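Local coordinates for protein sulfide-quinone reductase (Aquifex aeolicus, PDB 3HYW) that oxidises hydrogen sulfide with a quinone as electron acceptor, using bound FAD and building polysulfide chains that are released as elemental sulfur, at residues P43-L48 with C124-A129; F111-Q116 with V221-I226; E118-I123 with T248-S253; V146-I151 with E162-L167. One frame throughout, in Å; residues are numbered along the deposited sequence.

Contact 1 (P43-L48 with C124-A129). With FAD (flavin-adenine dinucleotide), chain G; H2S (hydrosulfuric acid), chain J.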
# COMPACT_ATOMS: atom_id res chain seq x y z
N PRO A 43 15.92 -2.09 -26.80
CA PRO A 43 14.84 -2.67 -25.99
C PRO A 43 14.66 -4.20 -26.05
O PRO A 43 13.93 -4.75 -25.23
CB PRO A 43 13.59 -1.98 -26.53
CG PRO A 43 14.08 -0.69 -27.04
CD PRO A 43 15.39 -1.05 -27.71
N ALA A 44 15.32 -4.87 -27.00
CA ALA A 44 15.27 -6.33 -27.08
C ALA A 44 16.53 -6.98 -26.49
O ALA A 44 16.68 -8.20 -26.54
CB ALA A 44 15.04 -6.81 -28.53
N PHE A 45 17.43 -6.16 -25.94
CA PHE A 45 18.65 -6.68 -25.32
C PHE A 45 18.40 -7.55 -24.07
O PHE A 45 19.08 -8.57 -23.89
CB PHE A 45 19.67 -5.56 -25.01
CG PHE A 45 20.31 -4.94 -26.24
CD1 PHE A 45 20.03 -5.41 -27.53
CD2 PHE A 45 21.24 -3.91 -26.10
CE1 PHE A 45 20.63 -4.83 -28.65
CE2 PHE A 45 21.85 -3.33 -27.21
CZ PHE A 45 21.55 -3.79 -28.49
N PRO A 46 17.42 -7.17 -23.21
CA PRO A 46 17.07 -8.10 -22.13
C PRO A 46 16.60 -9.47 -22.62
O PRO A 46 16.90 -10.49 -22.01
CB PRO A 46 15.95 -7.37 -21.38
CG PRO A 46 16.15 -5.90 -21.71
CD PRO A 46 16.64 -5.92 -23.13
N HIS A 47 15.86 -9.47 -23.73
CA HIS A 47 15.39 -10.71 -24.35
C HIS A 47 16.56 -11.47 -24.97
O HIS A 47 16.59 -12.69 -24.91
CB HIS A 47 14.34 -10.40 -25.42
CG HIS A 47 13.24 -9.49 -24.95
ND1 HIS A 47 13.45 -8.15 -24.69
CD2 HIS A 47 11.93 -9.72 -24.70
CE1 HIS A 47 12.32 -7.60 -24.29
NE2 HIS A 47 11.38 -8.53 -24.30
N LEU A 48 17.51 -10.74 -25.56
CA LEU A 48 18.73 -11.37 -26.08
C LEU A 48 19.50 -12.06 -24.95
O LEU A 48 19.99 -13.18 -25.11
CB LEU A 48 19.63 -10.36 -26.79
CG LEU A 48 20.89 -10.89 -27.51
CD1 LEU A 48 20.54 -11.73 -28.75
CD2 LEU A 48 21.83 -9.76 -27.90
N CYS A 124 23.31 -4.10 -21.29
CA CYS A 124 23.20 -2.77 -21.90
C CYS A 124 23.70 -2.70 -23.34
O CYS A 124 23.35 -1.78 -24.08
CB CYS A 124 23.93 -1.72 -21.06
SG CYS A 124 23.16 -1.38 -19.50
N THR A 125 24.56 -3.64 -23.72
CA THR A 125 24.94 -3.81 -25.13
C THR A 125 24.61 -5.23 -25.56
O THR A 125 24.45 -6.12 -24.72
CB THR A 125 26.43 -3.51 -25.40
OG1 THR A 125 27.25 -4.49 -24.75
CG2 THR A 125 26.83 -2.11 -24.92
N ALA A 126 24.50 -5.45 -26.87
CA ALA A 126 24.26 -6.78 -27.41
C ALA A 126 25.36 -7.74 -26.97
O ALA A 126 25.09 -8.87 -26.60
CB ALA A 126 24.19 -6.72 -28.93
N GLU A 127 26.60 -7.25 -27.02
CA GLU A 127 27.80 -8.01 -26.69
C GLU A 127 27.80 -8.46 -25.22
O GLU A 127 28.10 -9.62 -24.93
CB GLU A 127 29.04 -7.18 -27.01
CG GLU A 127 29.29 -6.97 -28.51
CD GLU A 127 28.53 -5.79 -29.12
OE1 GLU A 127 27.91 -5.00 -28.36
OE2 GLU A 127 28.56 -5.64 -30.36
N HIS A 128 27.47 -7.55 -24.31
CA HIS A 128 27.32 -7.89 -22.89
C HIS A 128 26.13 -8.84 -22.64
O HIS A 128 26.23 -9.77 -21.84
CB HIS A 128 27.13 -6.62 -22.05
CG HIS A 128 28.39 -5.84 -21.83
ND1 HIS A 128 28.52 -4.53 -22.24
CD2 HIS A 128 29.56 -6.16 -21.24
CE1 HIS A 128 29.72 -4.08 -21.92
NE2 HIS A 128 30.37 -5.06 -21.31
N ALA A 129 25.00 -8.58 -23.29
CA ALA A 129 23.81 -9.42 -23.13
C ALA A 129 24.06 -10.88 -23.53
O ALA A 129 23.55 -11.80 -22.90
CB ALA A 129 22.61 -8.84 -23.92
PA FAD G . 22.35 3.87 -28.66
O1A FAD G . 21.05 3.44 -29.30
O2A FAD G . 23.02 2.95 -27.69
O5B FAD G . 23.34 4.21 -29.86
C5B FAD G . 24.62 4.80 -29.69
C4B FAD G . 25.41 4.52 -30.97
O4B FAD G . 26.61 5.28 -30.98
C3B FAD G . 25.84 3.06 -31.04
O3B FAD G . 25.68 2.60 -32.38
C2B FAD G . 27.30 3.10 -30.65
O2B FAD G . 28.03 2.02 -31.23
C1B FAD G . 27.73 4.44 -31.23
N9A FAD G . 28.95 5.03 -30.62
C8A FAD G . 29.29 5.04 -29.31
N7A FAD G . 30.46 5.71 -29.17
C5A FAD G . 30.85 6.11 -30.40
C6A FAD G . 31.95 6.82 -30.89
N6A FAD G . 32.91 7.26 -30.05
N1A FAD G . 32.04 7.08 -32.22
C2A FAD G . 31.10 6.65 -33.08
N3A FAD G . 30.03 5.96 -32.64
C4A FAD G . 29.89 5.69 -31.31
N1 FAD G . 13.96 2.65 -23.93
C2 FAD G . 12.63 2.48 -24.13
O2 FAD G . 11.92 3.44 -24.47
N3 FAD G . 12.05 1.26 -23.99
C4 FAD G . 12.79 0.19 -23.64
O4 FAD G . 12.22 -1.04 -23.49
C4X FAD G . 14.15 0.35 -23.43
N5 FAD G . 14.89 -0.73 -23.07
C5X FAD G . 16.22 -0.60 -22.86
C6 FAD G . 16.97 -1.73 -22.50
C7 FAD G . 18.34 -1.62 -22.27
C7M FAD G . 19.11 -2.87 -21.88
C8 FAD G . 18.96 -0.38 -22.40
C8M FAD G . 20.44 -0.19 -22.15
C9 FAD G . 18.20 0.74 -22.75
C9A FAD G . 16.82 0.65 -22.99
N10 FAD G . 16.08 1.74 -23.36
C10 FAD G . 14.75 1.60 -23.57
C1' FAD G . 16.71 3.08 -23.43
C2' FAD G . 17.04 3.71 -24.77
O2' FAD G . 15.90 3.65 -25.64
C3' FAD G . 18.27 3.03 -25.36
O3' FAD G . 19.38 3.16 -24.44
C4' FAD G . 18.65 3.63 -26.71
O4' FAD G . 19.52 2.71 -27.38
C5' FAD G . 19.34 4.98 -26.54
O5' FAD G . 19.60 5.56 -27.81
P FAD G . 20.96 6.35 -28.14
O1P FAD G . 20.91 6.76 -29.59
O2P FAD G . 21.22 7.41 -27.09
O3P FAD G . 22.13 5.27 -27.91
S H2S J . 21.15 -0.06 -20.72
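The backbone amide of Ala126 sits over a face of the Phe45 ring, its N 3.4 Å from Phe45 CE2 and displaced toward the rim rather than above the centre. The same ring meets a second peptide group differently: Cys124 O lies in the ring plane at its edge, 3.6 Å from Phe45 CD2, where aromatic hydrogens carry slight positive charge. CG of Phe45 lies anti to the carbonyl carbon (chi1 -70°), and this sends the ring across the chain just before helix 126-141. A flat, apolar side chain suits the place because it can offer both face and edge to a backbone leaving its loop. Farther along, Leu48 lays CD2 against Ala126 O (3.6 Å) and near the methyls of Ala126 and Ala129, while Ala129 CB rests 3.5 Å from Phe45 O. Small alanines let the two helices come close.

The contact borders the active site of this two-dinucleotide-binding-domain type of flavoprotein. Pro43 lays its ring against the flavin, CB 3.5 Å from FAD O4, and Cys124 lines the pockets of both FAD and the bound hydrosulfuric acid. Thr125 is the N-cap of helix 126-141: its OG1 accepts from His128 N (3.1 Å), a nearly straight bond at 165°. In the first turn of that helix, Glu127 forms a salt bridge with Arg36, itself an FAD-binding residue.

Contact 2 (F111-Q116 with V221-I226)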
# COMPACT_ATOMS: atom_id res chain seq x y z
N PHE A 111 31.03 0.66 -14.68
CA PHE A 111 30.78 -0.42 -13.73
C PHE A 111 31.37 -0.05 -12.38
O PHE A 111 32.42 -0.57 -11.98
CB PHE A 111 31.34 -1.74 -14.28
CG PHE A 111 30.69 -2.18 -15.56
CD1 PHE A 111 29.51 -2.92 -15.53
CD2 PHE A 111 31.22 -1.82 -16.79
CE1 PHE A 111 28.89 -3.31 -16.71
CE2 PHE A 111 30.60 -2.21 -17.98
CZ PHE A 111 29.44 -2.95 -17.94
N GLY A 112 30.68 0.85 -11.69
CA GLY A 112 31.20 1.53 -10.51
C GLY A 112 31.43 0.71 -9.25
O GLY A 112 32.31 1.04 -8.46
N ALA A 113 30.65 -0.34 -9.05
CA ALA A 113 30.85 -1.23 -7.91
C ALA A 113 32.11 -2.06 -8.10
O ALA A 113 32.46 -2.44 -9.22
CB ALA A 113 29.63 -2.13 -7.69
N GLU A 114 32.81 -2.32 -6.99
CA GLU A 114 34.06 -3.07 -7.02
C GLU A 114 33.82 -4.48 -7.53
O GLU A 114 32.96 -5.19 -7.01
CB GLU A 114 34.68 -3.12 -5.62
CG GLU A 114 36.07 -3.70 -5.58
CD GLU A 114 37.15 -2.66 -5.81
OE1 GLU A 114 37.76 -2.22 -4.81
OE2 GLU A 114 37.37 -2.27 -6.98
N GLY A 115 34.57 -4.87 -8.56
CA GLY A 115 34.46 -6.20 -9.16
C GLY A 115 33.23 -6.41 -10.03
O GLY A 115 32.92 -7.54 -10.40
N GLN A 116 32.52 -5.33 -10.36
CA GLN A 116 31.26 -5.44 -11.09
C GLN A 116 31.45 -5.92 -12.53
O GLN A 116 30.82 -6.91 -12.94
CB GLN A 116 30.49 -4.11 -11.07
CG GLN A 116 29.18 -4.12 -11.87
CD GLN A 116 28.47 -2.77 -11.87
OE1 GLN A 116 28.89 -1.83 -11.20
NE2 GLN A 116 27.39 -2.68 -12.64
N VAL A 221 19.78 1.84 -1.14
CA VAL A 221 21.11 1.43 -0.69
C VAL A 221 22.11 1.58 -1.83
O VAL A 221 21.73 1.66 -3.00
CB VAL A 221 21.15 -0.02 -0.13
CG1 VAL A 221 20.30 -0.15 1.14
CG2 VAL A 221 20.69 -1.03 -1.19
N ALA A 222 23.39 1.60 -1.48
CA ALA A 222 24.46 1.77 -2.45
C ALA A 222 25.24 0.48 -2.57
O ALA A 222 25.98 0.10 -1.64
CB ALA A 222 25.37 2.93 -2.02
N VAL A 223 25.07 -0.22 -3.69
CA VAL A 223 25.86 -1.41 -3.99
C VAL A 223 27.31 -0.96 -4.15
O VAL A 223 27.62 -0.08 -4.97
CB VAL A 223 25.36 -2.13 -5.27
CG1 VAL A 223 26.27 -3.31 -5.63
CG2 VAL A 223 23.94 -2.59 -5.09
N LYS A 224 28.19 -1.56 -3.35
CA LYS A 224 29.60 -1.16 -3.30
C LYS A 224 30.53 -2.16 -3.97
O LYS A 224 31.59 -1.79 -4.48
CB LYS A 224 30.04 -0.94 -1.85
CG LYS A 224 29.42 0.30 -1.19
CD LYS A 224 29.71 1.57 -2.00
CE LYS A 224 29.09 2.80 -1.38
NZ LYS A 224 30.06 3.57 -0.57
N ALA A 225 30.12 -3.43 -3.95
CA ALA A 225 30.95 -4.51 -4.46
C ALA A 225 30.13 -5.70 -4.88
O ALA A 225 29.14 -6.06 -4.24
CB ALA A 225 32.01 -4.93 -3.41
N ILE A 226 30.57 -6.32 -5.97
CA ILE A 226 30.04 -7.60 -6.40
C ILE A 226 31.22 -8.57 -6.45
O ILE A 226 32.16 -8.38 -7.22
CB ILE A 226 29.32 -7.51 -7.76
CG1 ILE A 226 28.14 -6.55 -7.66
CG2 ILE A 226 28.85 -8.89 -8.20
CD1 ILE A 226 27.83 -5.81 -8.93
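Glu114 meets the strand 222-226 through a single beta bridge with Ala225, formed where residues 113-116 make a type II beta turn. Along the strand, Val223 comes first, its CG1 4.1 Å from Ala113 CB, a small apolar contact at the start. Lys224 follows and contributes its backbone: Lys224 O accepts from Glu114 N at 2.8 Å, with the donor tilted 33° from the carbonyl plane. Its ammonium group turns elsewhere, to a salt bridge with Glu234. Lys224 and Ala225 together face Ile232 of the neighbouring strand 230-234, a classic beta bulge. Ala225 places CB 3.9 Å from Glu114 CB, and a small side chain suits a bridged residue whose CB lies this near that of its partner. Ile226 ends the walk. Its N donates to Glu114 O (2.8 Å), almost in line with the carbonyl, so both backbone polar groups of Glu114 are used, in the pattern of a parallel pair. Gly115 suits its turn position because its phi is positive and because a CB there would run into Ile226 O. Gln116, with CG anti to N (chi1 178°) and its chain extended beyond, reaches back along the turn, and its OE1 accepts from Ala113 N. A leucine in place of Gln116 would probably leave Ala113 N without this acceptor and the turn less firmly fixed. Meanwhile the aliphatic part of Gln116 crosses Ile226 at a slant, CG lying 3.6 Å from Ile226 CD1.

Contact 3 (E118-I123 with T248-S253)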
# COMPACT_ATOMS: atom_id res chain seq x y z
N GLU A 118 33.89 -7.49 -13.77
CA GLU A 118 34.52 -8.82 -13.75
C GLU A 118 33.59 -9.94 -13.27
O GLU A 118 33.60 -11.04 -13.84
CB GLU A 118 35.79 -8.82 -12.89
CG GLU A 118 36.92 -7.91 -13.37
CD GLU A 118 36.96 -6.57 -12.64
OE1 GLU A 118 35.89 -5.99 -12.33
OE2 GLU A 118 38.09 -6.09 -12.38
N ASN A 119 32.82 -9.67 -12.22
CA ASN A 119 32.05 -10.71 -11.53
C ASN A 119 30.55 -10.72 -11.79
O ASN A 119 29.88 -11.73 -11.57
CB ASN A 119 32.31 -10.64 -10.02
CG ASN A 119 33.78 -10.76 -9.67
OD1 ASN A 119 34.52 -11.52 -10.30
ND2 ASN A 119 34.21 -10.01 -8.67
N SER A 120 30.02 -9.59 -12.25
CA SER A 120 28.59 -9.49 -12.54
C SER A 120 28.32 -9.66 -14.03
O SER A 120 29.22 -10.01 -14.81
CB SER A 120 28.03 -8.16 -12.03
OG SER A 120 26.62 -8.21 -11.92
N THR A 121 27.07 -9.43 -14.43
CA THR A 121 26.69 -9.39 -15.84
C THR A 121 25.93 -8.10 -16.10
O THR A 121 25.46 -7.44 -15.18
CB THR A 121 25.82 -10.60 -16.27
OG1 THR A 121 24.60 -10.63 -15.53
CG2 THR A 121 26.57 -11.92 -16.08
N SER A 122 25.81 -7.75 -17.38
CA SER A 122 25.08 -6.57 -17.80
C SER A 122 24.42 -6.84 -19.14
O SER A 122 24.84 -7.73 -19.88
CB SER A 122 26.02 -5.38 -17.89
OG SER A 122 26.92 -5.55 -18.97
N ILE A 123 23.38 -6.08 -19.45
CA ILE A 123 22.56 -6.32 -20.64
C ILE A 123 22.42 -5.06 -21.50
O ILE A 123 21.54 -4.99 -22.36
CB ILE A 123 21.16 -6.89 -20.24
CG1 ILE A 123 20.35 -5.86 -19.44
CG2 ILE A 123 21.32 -8.20 -19.45
CD1 ILE A 123 18.98 -6.36 -18.98
N THR A 248 24.54 -12.67 -10.64
CA THR A 248 24.07 -11.28 -10.55
C THR A 248 23.95 -10.62 -11.93
O THR A 248 24.62 -11.00 -12.89
CB THR A 248 24.99 -10.40 -9.66
OG1 THR A 248 26.28 -10.28 -10.27
CG2 THR A 248 25.15 -10.98 -8.27
N MET A 249 23.07 -9.62 -11.99
CA MET A 249 22.97 -8.75 -13.15
C MET A 249 22.72 -7.35 -12.62
O MET A 249 21.66 -7.07 -12.06
CB MET A 249 21.82 -9.20 -14.07
CG MET A 249 21.88 -8.65 -15.50
SD MET A 249 21.78 -6.86 -15.67
CE MET A 249 20.07 -6.53 -15.23
N PHE A 250 23.71 -6.48 -12.79
CA PHE A 250 23.57 -5.10 -12.38
C PHE A 250 23.67 -4.11 -13.53
O PHE A 250 24.42 -4.33 -14.48
CB PHE A 250 24.55 -4.75 -11.24
CG PHE A 250 24.04 -5.16 -9.90
CD1 PHE A 250 23.35 -4.25 -9.10
CD2 PHE A 250 24.21 -6.46 -9.44
CE1 PHE A 250 22.83 -4.64 -7.87
CE2 PHE A 250 23.71 -6.85 -8.21
CZ PHE A 250 23.02 -5.93 -7.42
N MET A 251 22.87 -3.05 -13.44
CA MET A 251 22.98 -1.93 -14.35
C MET A 251 24.21 -1.12 -13.98
O MET A 251 24.48 -0.89 -12.79
CB MET A 251 21.74 -1.03 -14.26
CG MET A 251 20.42 -1.74 -14.53
SD MET A 251 20.33 -2.53 -16.15
CE MET A 251 20.53 -1.13 -17.25
N PRO A 252 24.99 -0.70 -15.00
CA PRO A 252 26.04 0.28 -14.78
C PRO A 252 25.46 1.70 -14.83
O PRO A 252 24.34 1.89 -15.30
CB PRO A 252 26.98 0.05 -15.96
CG PRO A 252 26.11 -0.48 -17.05
CD PRO A 252 24.93 -1.16 -16.40
N SER A 253 26.21 2.66 -14.30
CA SER A 253 25.85 4.07 -14.47
C SER A 253 26.40 4.55 -15.82
O SER A 253 27.21 3.86 -16.45
CB SER A 253 26.41 4.90 -13.32
OG SER A 253 27.82 4.89 -13.32
O HOH W 1 27.75 -12.38 -10.01
O HOH W 2 23.05 -3.99 -17.44
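Thr121 and Met249 cross at about a right angle, and the methionine can be followed outward along the loop. Its CB lies 3.5 Å from Thr121 OG1, and CG is again beside that oxygen. The chain, bent at chi2 and chi3, then carries SD past Thr121 O to within 3.9 Å of Ser122 CA, and CE ends 3.9 Å from Ile123 CD1. A long, flexible thioether suits this course, since it can follow a polar backbone and still finish on an apolar tip.

Hydrogen bonds tie the loop to the strand around this side chain. OG1 of Thr121 stands between its own N and carbonyl carbon (chi1 61°), from where it donates to a lone pair of Thr248 O at 2.7 Å, in the carbonyl plane; Thr121 N adds a weak bond to the same oxygen. Phe250 N in turn donates to Thr121 O (3.1 Å). A valine in place of Thr121 would probably leave Thr248 O with just the weak amide bond from this loop. The hydroxyls of Ser120 and Thr248 share a bond of 2.7 Å, Ser120 OG lying also at the edge of the Phe250 ring. Two waters complete the seam, one joining Asn119 O to Thr248 OG1, the other Ile123 N to Phe250 O.

The loop thus lines the edge of strand 247-255 opposite strand 146-150, in a Rossmann-like domain, and leads into the active site: Ile123 belongs to the FAD pocket and Met251 to that of hydrosulfuric acid.

Contact 4 (V146-I151 with E162-L167)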
# COMPACT_ATOMS: atom_id res chain seq x y z
N VAL A 146 20.04 -15.47 -6.70
CA VAL A 146 20.17 -14.43 -7.71
C VAL A 146 19.95 -13.06 -7.07
O VAL A 146 19.06 -12.89 -6.24
CB VAL A 146 19.18 -14.66 -8.87
CG1 VAL A 146 19.08 -13.43 -9.78
CG2 VAL A 146 19.61 -15.85 -9.68
N VAL A 147 20.80 -12.11 -7.45
CA VAL A 147 20.56 -10.71 -7.13
C VAL A 147 20.75 -9.84 -8.36
O VAL A 147 21.72 -9.97 -9.11
CB VAL A 147 21.33 -10.22 -5.86
CG1 VAL A 147 22.71 -10.77 -5.81
CG2 VAL A 147 21.34 -8.70 -5.75
N ILE A 148 19.78 -8.96 -8.57
CA ILE A 148 19.73 -8.11 -9.74
C ILE A 148 19.48 -6.70 -9.23
O ILE A 148 18.88 -6.52 -8.19
CB ILE A 148 18.59 -8.59 -10.70
CG1 ILE A 148 18.93 -9.97 -11.28
CG2 ILE A 148 18.36 -7.59 -11.85
CD1 ILE A 148 17.73 -10.79 -11.72
N GLY A 149 19.96 -5.69 -9.95
CA GLY A 149 19.60 -4.34 -9.59
C GLY A 149 20.42 -3.24 -10.22
O GLY A 149 20.90 -3.37 -11.34
N ALA A 150 20.54 -2.15 -9.47
CA ALA A 150 21.19 -0.94 -9.94
C ALA A 150 22.14 -0.40 -8.89
O ALA A 150 21.82 -0.35 -7.70
CB ALA A 150 20.14 0.09 -10.30
N ILE A 151 23.33 -0.02 -9.34
CA ILE A 151 24.34 0.61 -8.49
C ILE A 151 23.97 2.10 -8.33
O ILE A 151 23.02 2.57 -8.97
CB ILE A 151 25.78 0.42 -9.07
CG1 ILE A 151 25.96 1.17 -10.40
CG2 ILE A 151 26.09 -1.07 -9.24
CD1 ILE A 151 27.40 1.25 -10.89
N GLU A 162 12.74 -5.57 -15.84
CA GLU A 162 12.39 -6.50 -16.92
C GLU A 162 13.14 -7.81 -16.77
O GLU A 162 12.54 -8.87 -16.80
CB GLU A 162 12.72 -5.91 -18.30
CG GLU A 162 11.73 -4.93 -18.84
CD GLU A 162 12.04 -4.58 -20.29
OE1 GLU A 162 13.17 -4.11 -20.55
OE2 GLU A 162 11.16 -4.80 -21.15
N PHE A 163 14.47 -7.71 -16.63
CA PHE A 163 15.33 -8.89 -16.56
C PHE A 163 15.01 -9.76 -15.35
O PHE A 163 14.99 -10.99 -15.44
CB PHE A 163 16.82 -8.48 -16.55
CG PHE A 163 17.77 -9.65 -16.59
CD1 PHE A 163 18.30 -10.18 -15.41
CD2 PHE A 163 18.12 -10.23 -17.80
CE1 PHE A 163 19.18 -11.27 -15.44
CE2 PHE A 163 19.00 -11.33 -17.84
CZ PHE A 163 19.53 -11.84 -16.66
N ALA A 164 14.76 -9.13 -14.21
CA ALA A 164 14.41 -9.86 -13.00
C ALA A 164 13.11 -10.66 -13.19
O ALA A 164 13.04 -11.84 -12.81
CB ALA A 164 14.29 -8.91 -11.83
N LEU A 165 12.10 -10.03 -13.78
CA LEU A 165 10.81 -10.68 -13.95
C LEU A 165 10.81 -11.72 -15.08
O LEU A 165 10.13 -12.75 -14.98
CB LEU A 165 9.69 -9.65 -14.10
CG LEU A 165 9.44 -8.95 -12.76
CD1 LEU A 165 8.71 -7.65 -12.93
CD2 LEU A 165 8.72 -9.87 -11.78
N MET A 166 11.60 -11.45 -16.11
CA MET A 166 11.84 -12.39 -17.21
C MET A 166 12.53 -13.66 -16.71
O MET A 166 12.18 -14.76 -17.12
CB MET A 166 12.71 -11.75 -18.31
CG MET A 166 12.01 -10.69 -19.11
SD MET A 166 13.07 -10.02 -20.42
CE MET A 166 11.91 -8.95 -21.21
N LEU A 167 13.53 -13.47 -15.85
CA LEU A 167 14.26 -14.58 -15.26
C LEU A 167 13.35 -15.43 -14.36
O LEU A 167 13.36 -16.65 -14.45
CB LEU A 167 15.49 -14.09 -14.50
CG LEU A 167 16.43 -15.15 -13.90
CD1 LEU A 167 16.89 -16.16 -14.96
CD2 LEU A 167 17.62 -14.49 -13.22
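Ile148 and Phe163 hold the dense centre of this contact, crossing at about a right angle with Ile148 CD1 at the edge of the phenylalanine ring, 3.8 Å from Phe163 CD1. That one methyl meets three residues of the helix. It approaches Ala164 CA at 3.7 Å, lies beside Ala164 CB, and stands 4.0 Å from Leu167 CD2. Ile148 reaches so far because CG1 is anti to the carbonyl carbon (chi1 -66°) and CD1 continues outward toward the helix. Ala164 is apt here, since its short side chain lets the isoleucine tip come right down to the helix backbone, while Phe163 and Leu167 wall it in from two other positions.

Elsewhere the packing is thinner. Val146 and Leu167 meet tip to tip through a single pair of methyls, CG1 and CD2, 3.9 Å apart. Beyond Ile148 the strand draws away from the helix, and Gly149, whose backbone angles call for glycine, has no part in the contact. Leu165 points away from the strand, and Glu162 instead forms a salt bridge with Lys382, an FAD-binding residue.

Strand and helix run nearly antiparallel (157°), their short axes 8.7 Å apart, as the first two members of a beta-alpha-beta unit whose second strand, 182-185, lies parallel beside 146-150. The connection between them carries Cys156, thought to be a persulfide-forming catalytic cysteine. Phe163 also reaches helix 126-141, helix 45-50 and strand 247-255, and Leu167 packs on Leu136 of helix 126-141.

How the contacts relate
Contact 3 is the hub. Its centre lies about 9 Å from that of contact 2, 10 Å from that of contact 4 and 12 Å from that of contact 1, whereas the centres of contacts 1 and 2 are about 21 Å apart. Contacts 3 and 4 share a mixed sheet, strands 247-255 and 146-150 being hydrogen-bonded neighbours; contact 2 ties the three-stranded sheet of 222-226 to the loop before helix 116-119. Along the chain contact 1 closes before contact 4 opens, contact 4 is nested within the loops closed by contacts 2 and 3, and contacts 1, 2 and 3 interleave. The continuous run from residue 111 to 129 therefore leads from the outlying small sheet past the mixed sheet to the flavin and sulfide pockets.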